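Local coordinates for neutral ceramidase (Pseudomonas aeruginosa, PDB 2ZWS), which hydrolyses the N-acyl bond of ceramides to give sphingosine and free fatty acid, and also catalyses the reverse synthesis, using a bound zinc ion, at residues A[44-49]-A[55-60]; A[109-114]-A[445-450]; A[311-316]-A[474-479]; A[516-521]-A[543-548]. All coordinates share one frame; numbering follows the deposited sequence. Where two conformers were deposited one is given.

Interaction 1 of 4, residues A[44-49]-A[55-60]. With FMT (formic acid), chain E.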
# COMPACT_ATOMS: atom_id res chain seq x y z
N ALA A 44 4.09 3.09 -11.08
CA ALA A 44 3.48 2.41 -12.23
C ALA A 44 4.53 1.88 -13.17
O ALA A 44 5.52 2.58 -13.47
CB ALA A 44 2.57 3.36 -12.99
N PHE A 45 4.26 0.68 -13.69
CA PHE A 45 5.20 -0.01 -14.58
C PHE A 45 4.39 -0.44 -15.78
O PHE A 45 3.58 -1.36 -15.69
CB PHE A 45 5.81 -1.24 -13.90
CG PHE A 45 6.58 -0.91 -12.66
CD1 PHE A 45 5.92 -0.59 -11.47
CD2 PHE A 45 7.98 -0.86 -12.69
CE1 PHE A 45 6.64 -0.27 -10.32
CE2 PHE A 45 8.71 -0.54 -11.53
CZ PHE A 45 8.04 -0.26 -10.35
N VAL A 46 4.59 0.28 -16.88
CA VAL A 46 3.93 -0.07 -18.14
C VAL A 46 4.87 -0.96 -18.92
O VAL A 46 6.05 -0.60 -19.05
CB VAL A 46 3.63 1.22 -18.99
CG1 VAL A 46 3.04 0.83 -20.32
CG2 VAL A 46 2.66 2.11 -18.25
N ILE A 47 4.37 -2.09 -19.42
CA ILE A 47 5.20 -2.99 -20.22
C ILE A 47 4.51 -3.26 -21.54
O ILE A 47 3.32 -3.54 -21.57
CB ILE A 47 5.43 -4.35 -19.50
CG1 ILE A 47 5.98 -4.13 -18.09
CG2 ILE A 47 6.37 -5.25 -20.33
CD1 ILE A 47 5.93 -5.39 -17.24
N GLU A 48 5.25 -3.17 -22.63
CA GLU A 48 4.68 -3.43 -23.95
C GLU A 48 5.54 -4.42 -24.67
O GLU A 48 6.77 -4.38 -24.60
CB GLU A 48 4.69 -2.18 -24.82
CG GLU A 48 3.95 -1.00 -24.35
CD GLU A 48 3.61 -0.07 -25.51
OE1 GLU A 48 4.48 0.20 -26.39
OE2 GLU A 48 2.46 0.41 -25.54
N GLU A 49 4.89 -5.32 -25.40
CA GLU A 49 5.63 -6.29 -26.19
C GLU A 49 5.96 -5.57 -27.49
O GLU A 49 5.09 -4.99 -28.12
CB GLU A 49 4.74 -7.51 -26.43
CG GLU A 49 5.50 -8.82 -26.60
CD GLU A 49 4.59 -9.94 -27.06
OE1 GLU A 49 3.36 -9.95 -26.73
OE2 GLU A 49 5.13 -10.83 -27.77
N ARG A 55 -0.04 -4.17 -24.26
CA ARG A 55 0.47 -3.42 -23.15
C ARG A 55 -0.21 -3.92 -21.86
O ARG A 55 -1.41 -4.20 -21.86
CB ARG A 55 0.17 -1.94 -23.36
CG ARG A 55 0.43 -1.06 -22.17
CD ARG A 55 -0.02 0.39 -22.43
NE ARG A 55 0.70 1.01 -23.55
CZ ARG A 55 0.73 2.32 -23.80
NH1 ARG A 55 0.09 3.17 -23.00
NH2 ARG A 55 1.40 2.77 -24.84
N LEU A 56 0.58 -3.99 -20.80
CA LEU A 56 0.12 -4.21 -19.44
C LEU A 56 0.58 -3.05 -18.59
O LEU A 56 1.62 -2.45 -18.87
CB LEU A 56 0.74 -5.49 -18.88
CG LEU A 56 0.40 -6.80 -19.63
CD1 LEU A 56 1.24 -7.90 -19.03
CD2 LEU A 56 -1.06 -7.15 -19.57
N VAL A 57 -0.17 -2.74 -17.53
CA VAL A 57 0.35 -1.83 -16.52
C VAL A 57 0.10 -2.41 -15.11
O VAL A 57 -1.01 -2.87 -14.78
CB VAL A 57 -0.16 -0.36 -16.70
CG1 VAL A 57 -1.68 -0.27 -16.61
CG2 VAL A 57 0.52 0.58 -15.70
N TYR A 58 1.17 -2.39 -14.32
CA TYR A 58 1.13 -2.80 -12.92
C TYR A 58 1.47 -1.58 -12.06
O TYR A 58 2.42 -0.85 -12.35
CB TYR A 58 2.18 -3.91 -12.68
CG TYR A 58 2.41 -4.23 -11.24
CD1 TYR A 58 3.41 -3.59 -10.50
CD2 TYR A 58 1.60 -5.17 -10.61
CE1 TYR A 58 3.61 -3.87 -9.16
CE2 TYR A 58 1.80 -5.49 -9.26
CZ TYR A 58 2.79 -4.83 -8.54
OH TYR A 58 2.97 -5.13 -7.21
N VAL A 59 0.60 -1.30 -11.08
CA VAL A 59 0.84 -0.17 -10.18
C VAL A 59 0.90 -0.67 -8.75
O VAL A 59 -0.03 -1.36 -8.29
CB VAL A 59 -0.27 0.95 -10.31
CG1 VAL A 59 0.08 2.15 -9.46
CG2 VAL A 59 -0.49 1.39 -11.78
N ASN A 60 1.99 -0.38 -8.05
CA ASN A 60 2.04 -0.69 -6.62
C ASN A 60 1.92 0.61 -5.82
O ASN A 60 2.52 1.62 -6.18
CB ASN A 60 3.33 -1.44 -6.23
CG ASN A 60 3.23 -2.14 -4.88
OD1 ASN A 60 2.27 -2.86 -4.59
ND2 ASN A 60 4.25 -1.96 -4.08
C FMT E . 6.91 0.16 -2.60
O1 FMT E . 6.93 0.98 -1.63
O2 FMT E . 6.16 0.08 -3.62

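Interaction 2 of 4, residues A[109-114]-A[445-450]. With ZN (zinc ion), chain B; FMT (formic acid), chain D.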
# COMPACT_ATOMS: atom_id res chain seq x y z
N ALA A 109 -18.48 -0.66 4.45
CA ALA A 109 -18.49 -0.07 5.78
C ALA A 109 -17.45 -0.65 6.73
O ALA A 109 -16.87 0.09 7.51
CB ALA A 109 -19.89 -0.14 6.41
N MET A 110 -17.21 -1.96 6.68
CA MET A 110 -16.27 -2.64 7.57
C MET A 110 -14.91 -1.94 7.59
O MET A 110 -14.28 -1.75 8.64
CB MET A 110 -16.10 -4.10 7.14
CG MET A 110 -15.31 -4.97 8.12
SD MET A 110 -16.04 -5.04 9.77
CE MET A 110 -17.75 -5.34 9.42
N TYR A 111 -14.45 -1.54 6.40
CA TYR A 111 -13.10 -1.04 6.28
C TYR A 111 -12.98 0.45 6.60
O TYR A 111 -11.87 0.95 6.77
CB TYR A 111 -12.54 -1.40 4.89
CG TYR A 111 -12.66 -2.90 4.64
CD1 TYR A 111 -12.14 -3.80 5.54
CD2 TYR A 111 -13.26 -3.40 3.48
CE1 TYR A 111 -12.29 -5.19 5.36
CE2 TYR A 111 -13.39 -4.77 3.25
CZ TYR A 111 -12.89 -5.66 4.20
OH TYR A 111 -13.03 -6.99 3.96
N ASN A 112 -14.14 1.12 6.71
CA ASN A 112 -14.19 2.53 7.10
C ASN A 112 -14.59 2.74 8.59
O ASN A 112 -14.60 3.88 9.06
CB ASN A 112 -15.18 3.33 6.24
CG ASN A 112 -14.79 3.42 4.75
OD1 ASN A 112 -15.69 3.61 3.90
ND2 ASN A 112 -13.52 3.36 4.44
N LEU A 113 -14.89 1.66 9.31
CA LEU A 113 -15.47 1.78 10.65
C LEU A 113 -14.70 2.69 11.60
O LEU A 113 -15.29 3.62 12.18
CB LEU A 113 -15.58 0.38 11.28
CG LEU A 113 -16.79 -0.45 10.92
CD1 LEU A 113 -16.68 -1.85 11.55
CD2 LEU A 113 -18.09 0.25 11.35
N SER A 114 -13.40 2.44 11.77
CA SER A 114 -12.61 3.22 12.75
C SER A 114 -12.35 4.67 12.28
O SER A 114 -11.95 5.53 13.07
CB SER A 114 -11.27 2.54 13.01
OG SER A 114 -10.52 2.53 11.81
N TYR A 445 -10.13 -5.43 -1.59
CA TYR A 445 -9.70 -5.98 -0.32
C TYR A 445 -10.84 -6.70 0.35
O TYR A 445 -11.87 -6.12 0.63
CB TYR A 445 -9.18 -4.86 0.58
CG TYR A 445 -8.67 -5.38 1.89
CD1 TYR A 445 -7.40 -5.96 2.00
CD2 TYR A 445 -9.49 -5.35 3.02
CE1 TYR A 445 -6.96 -6.49 3.24
CE2 TYR A 445 -9.05 -5.82 4.24
CZ TYR A 445 -7.79 -6.41 4.35
OH TYR A 445 -7.36 -6.90 5.55
N ALA A 446 -10.63 -7.99 0.61
CA ALA A 446 -11.68 -8.82 1.22
C ALA A 446 -11.06 -9.61 2.38
O ALA A 446 -11.26 -10.83 2.50
CB ALA A 446 -12.30 -9.73 0.16
N SER A 447 -10.35 -8.90 3.24
CA SER A 447 -9.82 -9.45 4.49
C SER A 447 -8.84 -10.61 4.28
O SER A 447 -8.00 -10.54 3.43
CB SER A 447 -10.98 -9.76 5.45
OG SER A 447 -11.63 -8.54 5.79
N TYR A 448 -8.97 -11.70 5.04
CA TYR A 448 -7.91 -12.73 5.09
C TYR A 448 -8.29 -14.05 4.41
O TYR A 448 -9.47 -14.37 4.28
CB TYR A 448 -7.44 -12.97 6.55
CG TYR A 448 -6.62 -11.82 7.11
CD1 TYR A 448 -7.21 -10.65 7.58
CD2 TYR A 448 -5.23 -11.92 7.19
CE1 TYR A 448 -6.43 -9.57 8.08
CE2 TYR A 448 -4.45 -10.90 7.71
CZ TYR A 448 -5.03 -9.70 8.14
OH TYR A 448 -4.20 -8.67 8.62
N VAL A 449 -7.27 -14.78 3.98
CA VAL A 449 -7.49 -16.13 3.45
C VAL A 449 -6.50 -17.10 4.07
O VAL A 449 -5.29 -16.99 3.95
CB VAL A 449 -7.39 -16.19 1.92
CG1 VAL A 449 -7.67 -17.59 1.42
CG2 VAL A 449 -8.34 -15.16 1.26
N THR A 450 -7.09 -18.09 4.70
CA THR A 450 -6.41 -19.09 5.46
C THR A 450 -6.75 -20.46 4.79
O THR A 450 -7.78 -20.60 4.12
CB THR A 450 -7.05 -18.86 6.83
OG1 THR A 450 -6.18 -18.47 7.90
CG2 THR A 450 -8.39 -19.32 7.01
ZN ZN B . -2.92 -7.44 7.37
C FMT D . -13.06 -3.32 -0.69
O1 FMT D . -12.38 -3.67 -1.69
O2 FMT D . -13.62 -2.21 -0.59
O HOH W 1 -3.44 -5.93 8.75

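Interaction 3 of 4, residues A[311-316]-A[474-479]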
# COMPACT_ATOMS: atom_id res chain seq x y z
N PRO A 311 -15.13 -30.57 -6.06
CA PRO A 311 -14.46 -31.45 -5.09
C PRO A 311 -12.94 -31.55 -5.18
O PRO A 311 -12.30 -31.80 -4.16
CB PRO A 311 -15.11 -32.83 -5.34
CG PRO A 311 -15.91 -32.72 -6.58
CD PRO A 311 -16.23 -31.26 -6.76
N GLU A 312 -12.37 -31.37 -6.37
CA GLU A 312 -10.91 -31.40 -6.53
C GLU A 312 -10.17 -30.40 -5.63
O GLU A 312 -8.99 -30.58 -5.35
CB GLU A 312 -10.51 -31.22 -8.00
CG GLU A 312 -11.22 -30.08 -8.72
CD GLU A 312 -11.28 -30.25 -10.23
OE1 GLU A 312 -10.22 -30.49 -10.85
OE2 GLU A 312 -12.38 -30.12 -10.81
N PHE A 313 -10.87 -29.37 -5.17
CA PHE A 313 -10.25 -28.31 -4.35
C PHE A 313 -10.60 -28.36 -2.86
O PHE A 313 -10.00 -27.65 -2.05
CB PHE A 313 -10.61 -26.93 -4.93
CG PHE A 313 -10.20 -26.78 -6.36
CD1 PHE A 313 -11.14 -26.90 -7.39
CD2 PHE A 313 -8.87 -26.52 -6.69
CE1 PHE A 313 -10.75 -26.79 -8.73
CE2 PHE A 313 -8.47 -26.39 -8.02
CZ PHE A 313 -9.41 -26.53 -9.05
N THR A 314 -11.56 -29.21 -2.50
CA THR A 314 -12.03 -29.27 -1.12
C THR A 314 -11.54 -30.54 -0.42
O THR A 314 -10.41 -30.98 -0.64
CB THR A 314 -13.56 -29.21 -1.10
OG1 THR A 314 -14.07 -30.39 -1.72
CG2 THR A 314 -14.06 -27.99 -1.86
N ASP A 315 -12.40 -31.11 0.42
CA ASP A 315 -12.11 -32.38 1.10
C ASP A 315 -12.45 -33.57 0.20
O ASP A 315 -12.09 -34.72 0.50
CB ASP A 315 -12.85 -32.47 2.45
CG ASP A 315 -14.35 -32.18 2.33
OD1 ASP A 315 -15.05 -32.35 3.36
OD2 ASP A 315 -14.85 -31.79 1.25
N GLY A 316 -13.13 -33.30 -0.91
CA GLY A 316 -13.54 -34.33 -1.85
C GLY A 316 -15.04 -34.33 -2.07
O GLY A 316 -15.57 -35.14 -2.85
N ALA A 474 -11.86 -21.93 -2.94
CA ALA A 474 -12.52 -21.10 -3.97
C ALA A 474 -11.50 -20.31 -4.77
O ALA A 474 -11.53 -20.30 -6.01
CB ALA A 474 -13.53 -20.13 -3.35
N TYR A 475 -10.59 -19.63 -4.06
CA TYR A 475 -9.55 -18.86 -4.77
C TYR A 475 -8.67 -19.78 -5.61
O TYR A 475 -8.29 -19.43 -6.72
CB TYR A 475 -8.71 -18.06 -3.80
CG TYR A 475 -9.32 -16.76 -3.36
CD1 TYR A 475 -9.37 -15.66 -4.23
CD2 TYR A 475 -9.81 -16.60 -2.06
CE1 TYR A 475 -9.91 -14.45 -3.81
CE2 TYR A 475 -10.33 -15.40 -1.63
CZ TYR A 475 -10.37 -14.31 -2.52
OH TYR A 475 -10.87 -13.09 -2.12
N GLN A 476 -8.35 -20.97 -5.09
CA GLN A 476 -7.49 -21.86 -5.86
C GLN A 476 -8.20 -22.29 -7.15
O GLN A 476 -7.60 -22.26 -8.23
CB GLN A 476 -7.10 -23.08 -5.02
CG GLN A 476 -5.99 -23.91 -5.63
CD GLN A 476 -5.29 -24.77 -4.61
OE1 GLN A 476 -4.93 -24.30 -3.52
NE2 GLN A 476 -5.07 -26.04 -4.95
N GLN A 477 -9.48 -22.63 -7.04
CA GLN A 477 -10.27 -23.00 -8.22
C GLN A 477 -10.31 -21.86 -9.24
O GLN A 477 -10.12 -22.09 -10.43
CB GLN A 477 -11.69 -23.30 -7.80
CG GLN A 477 -12.64 -23.54 -8.96
CD GLN A 477 -13.99 -23.95 -8.47
OE1 GLN A 477 -14.96 -23.19 -8.55
NE2 GLN A 477 -14.06 -25.14 -7.89
N LEU A 478 -10.56 -20.65 -8.74
CA LEU A 478 -10.68 -19.48 -9.62
C LEU A 478 -9.39 -19.21 -10.39
O LEU A 478 -9.40 -18.95 -11.61
CB LEU A 478 -11.11 -18.26 -8.81
CG LEU A 478 -12.53 -18.33 -8.24
CD1 LEU A 478 -12.78 -17.18 -7.28
CD2 LEU A 478 -13.59 -18.37 -9.32
N PHE A 479 -8.27 -19.23 -9.67
CA PHE A 479 -6.97 -19.03 -10.31
C PHE A 479 -6.57 -20.18 -11.24
O PHE A 479 -5.96 -19.94 -12.29
CB PHE A 479 -5.90 -18.72 -9.27
CG PHE A 479 -5.91 -17.29 -8.81
CD1 PHE A 479 -5.51 -16.27 -9.69
CD2 PHE A 479 -6.30 -16.93 -7.51
CE1 PHE A 479 -5.52 -14.93 -9.31
CE2 PHE A 479 -6.28 -15.54 -7.13
CZ PHE A 479 -5.89 -14.56 -8.05

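Interaction 4 of 4, residues A[516-521]-A[543-548]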
# COMPACT_ATOMS: atom_id res chain seq x y z
N ASP A 516 -7.47 30.38 12.30
CA ASP A 516 -7.00 31.70 12.68
C ASP A 516 -5.54 31.58 13.09
O ASP A 516 -5.13 30.52 13.60
CB ASP A 516 -7.79 32.20 13.88
CG ASP A 516 -9.23 32.50 13.54
OD1 ASP A 516 -10.11 31.77 14.04
OD2 ASP A 516 -9.48 33.45 12.77
N PRO A 517 -4.75 32.65 12.90
CA PRO A 517 -3.39 32.63 13.40
C PRO A 517 -3.38 32.70 14.92
O PRO A 517 -4.43 32.96 15.55
CB PRO A 517 -2.75 33.89 12.81
CG PRO A 517 -3.81 34.56 11.97
CD PRO A 517 -5.12 33.95 12.29
N TYR A 518 -2.22 32.44 15.53
CA TYR A 518 -2.07 32.68 16.96
C TYR A 518 -2.40 34.15 17.19
O TYR A 518 -2.07 35.01 16.38
CB TYR A 518 -0.61 32.49 17.38
CG TYR A 518 -0.14 31.08 17.69
CD1 TYR A 518 0.68 30.85 18.79
CD2 TYR A 518 -0.44 29.99 16.85
CE1 TYR A 518 1.17 29.59 19.08
CE2 TYR A 518 0.04 28.71 17.14
CZ TYR A 518 0.84 28.52 18.25
OH TYR A 518 1.34 27.28 18.55
N ILE A 519 -3.04 34.41 18.33
CA ILE A 519 -3.30 35.77 18.79
C ILE A 519 -2.03 36.60 18.72
O ILE A 519 -0.95 36.19 19.20
CB ILE A 519 -3.93 35.73 20.21
CG1 ILE A 519 -5.32 35.09 20.15
CG2 ILE A 519 -4.02 37.12 20.82
CD1 ILE A 519 -6.30 35.80 19.22
N GLY A 520 -2.14 37.75 18.07
CA GLY A 520 -1.03 38.66 17.89
C GLY A 520 -0.01 38.26 16.85
O GLY A 520 1.03 38.89 16.75
N LYS A 521 -0.30 37.22 16.07
CA LYS A 521 0.65 36.76 15.06
C LYS A 521 -0.02 36.61 13.69
O LYS A 521 -1.23 36.84 13.55
CB LYS A 521 1.30 35.43 15.50
CG LYS A 521 1.95 35.49 16.86
CD LYS A 521 2.81 34.25 17.15
CE LYS A 521 3.10 34.12 18.65
NZ LYS A 521 3.93 35.23 19.16
N ALA A 543 9.37 25.66 14.22
CA ALA A 543 7.90 25.62 14.26
C ALA A 543 7.33 26.92 13.76
O ALA A 543 7.93 27.98 13.99
CB ALA A 543 7.38 25.32 15.67
N PHE A 544 6.15 26.82 13.13
CA PHE A 544 5.47 27.96 12.48
C PHE A 544 3.99 27.99 12.83
O PHE A 544 3.38 26.95 13.05
CB PHE A 544 5.49 27.79 10.96
CG PHE A 544 6.86 27.76 10.34
CD1 PHE A 544 7.40 28.91 9.75
CD2 PHE A 544 7.60 26.58 10.34
CE1 PHE A 544 8.65 28.86 9.16
CE2 PHE A 544 8.86 26.54 9.77
CZ PHE A 544 9.38 27.68 9.16
N VAL A 545 3.40 29.20 12.88
CA VAL A 545 1.94 29.36 12.93
C VAL A 545 1.41 28.84 11.59
O VAL A 545 1.92 29.24 10.54
CB VAL A 545 1.58 30.87 13.08
CG1 VAL A 545 0.09 31.08 13.02
CG2 VAL A 545 2.15 31.43 14.38
N THR A 546 0.41 27.96 11.61
CA THR A 546 -0.04 27.35 10.36
C THR A 546 -1.56 27.30 10.24
O THR A 546 -2.29 27.87 11.07
CB THR A 546 0.51 25.92 10.21
OG1 THR A 546 1.86 25.89 10.66
CG2 THR A 546 0.47 25.50 8.76
N GLY A 547 -2.04 26.64 9.17
CA GLY A 547 -3.45 26.29 9.02
C GLY A 547 -3.57 24.78 8.79
O GLY A 547 -2.58 24.07 8.55
N HIS A 548 -4.80 24.29 8.85
CA HIS A 548 -5.08 22.86 8.80
C HIS A 548 -4.67 22.19 7.47
O HIS A 548 -5.09 22.63 6.41
CB HIS A 548 -6.58 22.67 8.99
CG HIS A 548 -6.94 21.35 9.58
ND1 HIS A 548 -6.59 20.14 9.00
CD2 HIS A 548 -7.59 21.03 10.72
CE1 HIS A 548 -7.04 19.15 9.75
NE2 HIS A 548 -7.65 19.67 10.80
O HOH W 2 -2.64 29.13 13.58

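Interaction 1 of 4, residues A[44-49]-A[55-60]
Glu48 and Arg55 face each other as a non-hydrogen-bonded pair and join through a side-on salt bridge: both NE and NH2 of Arg55 reach one carboxylate oxygen, Glu48 OE2, each at 2.7 Å. That oxygen lies in the guanidinium plane, at its edge, but the carboxylate is turned 51° from it, which brings NE to the anti side of OE2 and NH2 in from above the carboxylate plane. The arginine stem leans on Val46, whose CG1 lies 3.7 Å from Arg55 CG. With CG1 anti to the backbone N (chi1 176°), the other branch of Val46 is left to meet the next pair, CG2 packing on Val57 CG2 at 3.7 Å. Further along this face Ala44 CB touches Val59 CG2 at 3.8 Å. The other face carries Phe45 and Tyr58, lying alongside each other with their CD1 atoms 4.0 Å apart. The backbones are joined at the two hydrogen-bonded pairs: Ile47 N gives to Leu56 O at 2.8 Å, with Leu56 N returning to Ile47 O, and Phe45 and Tyr58 exchange a second such couple. Arg6 holds the remaining Glu48 oxygen, OE1, and Tyr86 takes Arg55 NH1, so the ion pair is fixed from both ends. Tyr58 OH bonds to Asn439. Helix 120-138 covers the face of Ala44, Val46 and Val59; strand 238-242 touches Phe45 and Tyr58. This is a buried antiparallel beta hairpin, extended by strands 5-13 and 91-95 within a mixed sheet and leading into Asn60, a probable substrate-binding residue.

Interaction 2 of 4, residues A[109-114]-A[445-450]
Tyr445 presents its ring edge to the face of Tyr111 in a T-shaped pair, the centroids 5.0 Å apart and the planes at 77°. The rings come closest at Tyr445 CE2 and Tyr111 CE1, 3.5 Å, while CD2 of Tyr445 sits over the same face, displaced toward its rim. Tyr445 CG stands opposite its backbone N (chi1 -178°), which carries the ring across to Tyr111. CB of Met110 covers the opposite face of Tyr111. In the plane of that ring, at its phenolic end, Ser447 OG meets Tyr111 OH in a 2.8 Å hydrogen bond. Ser447 adopts a positive phi of 61°, and the turned chain lays its backbone N over a face of the Tyr445 ring. The phenol of Tyr445 bonds to Glu411 OE2, tying the pair to a zinc ligand. The backbone N of Tyr445 binds O1 of a formate, probably from the crystallisation liquor, at 2.9 Å; Gln68 and Ser106 also hold it. Just beyond Ser447, Tyr448 OH coordinates zinc at 2.2 Å, alongside His97, His204, Glu411 and a water 2.1 Å from the metal. This is the zinc-centred active site, where Tyr445, inferred to bind substrate, packs on Tyr111 of a short, weakly bonded helical turn.

Interaction 3 of 4, residues A[311-316]-A[474-479]
Thr314 OG1, next in sequence to the Phe313 ring that packs against Gln476 and Gln477, takes part in two hydrogen bonds: it accepts from Gly316 N at 3.2 Å and also pairs with the backbone O of Gln317. The first of these closes an ST turn, with a nearly straight N-H...O angle of 172°. A backbone bond from Thr314 N to Pro311 O, likewise 3.2 Å, curls the preceding residues, so the loop between strands 308-309 and 319-320 is compactly folded where it offers Phe313 to helix 471-488. No hydrogen bond spans the two segments. Phe313 CG stands anti to its own carbonyl carbon (chi1 -57°), and the ring lies flat on the helix at Gln477. The side chain of Gln477 runs at about a right angle to that of Phe313, with CB 3.7 Å from Phe313 CD1 and CG close to CE1. Gln476 approaches obliquely with its aliphatic stem, CG being 4.0 Å from Phe313 CD2, while its amide oxygen turns back along the helix to Gln472. The centre of the ring is met by backbone: Gln477 CA stands 3.7 Å from the Phe313 centroid, 11° off the ring normal, in a CH-pi contact.

Interaction 4 of 4, residues A[516-521]-A[543-548]
Apolar contacts carry this meeting, and all of them converge on Val545, whose two methyls both meet the loop. CG1, anti to the backbone N (chi1 175°), faces Pro517 and the backbone of Tyr518, lying 3.8 Å from Pro517 CA and 3.7 Å from Tyr518 N, with Pro517 CB a little farther off. CG2 turns to the later side chains: it comes 3.9 Å from Tyr518 CD2, approaching that ring obliquely, and 4.0 Å from Lys521 CD. The two branches share the tyrosine, since Val545 CG1 also lies 4.0 Å from Tyr518 CD2. Only the aliphatic part of the lysine takes part, since its chain bends at the far end and carries the ammonium group away. Tyr518 continues past the valine onto Ala595 and Lys597 of strand 595-603, and Leu527 touches Val545, Tyr518 and Lys521 alike. Val545 lies on a strand of the beta-sandwich in the C-terminal part of the chain; strand 539-545 runs between strands 595-603 and 526-528. Phe544 is directed away from the loop; its ring meets that of His617 in the other sheet. Hydrogen bonding within the loop is local: Tyr518 to Lys521 form a type II beta turn, closed by Lys521 N to Tyr518 O at 2.8 Å, with Gly520 at a positive phi in its third position. Between the segments a water lies between two carbonyls, 2.9 Å from Asp516 O and 2.8 Å from Thr546 O.

Overall arrangement
Interaction 2 lies at the zinc site. Interaction 3 touches it directly, although their centres are about 23 Å apart: Val449 CG2, just past the zinc ligand Tyr448, packs on Tyr475 CE2 at 3.5 Å, so helix 471-488 packs on the strand that carries a zinc ligand and also on the 311-316 loop. The centres of interactions 1 and 2 are about 27 Å apart, yet the second segment of interaction 1 ends at Asn60, another inferred substrate-binding residue. Interaction 4 stands apart in the C-terminal sandwich, its centre about 39 Å from that of interaction 2 and about 60 Å from that of interaction 3, across the chain's centre.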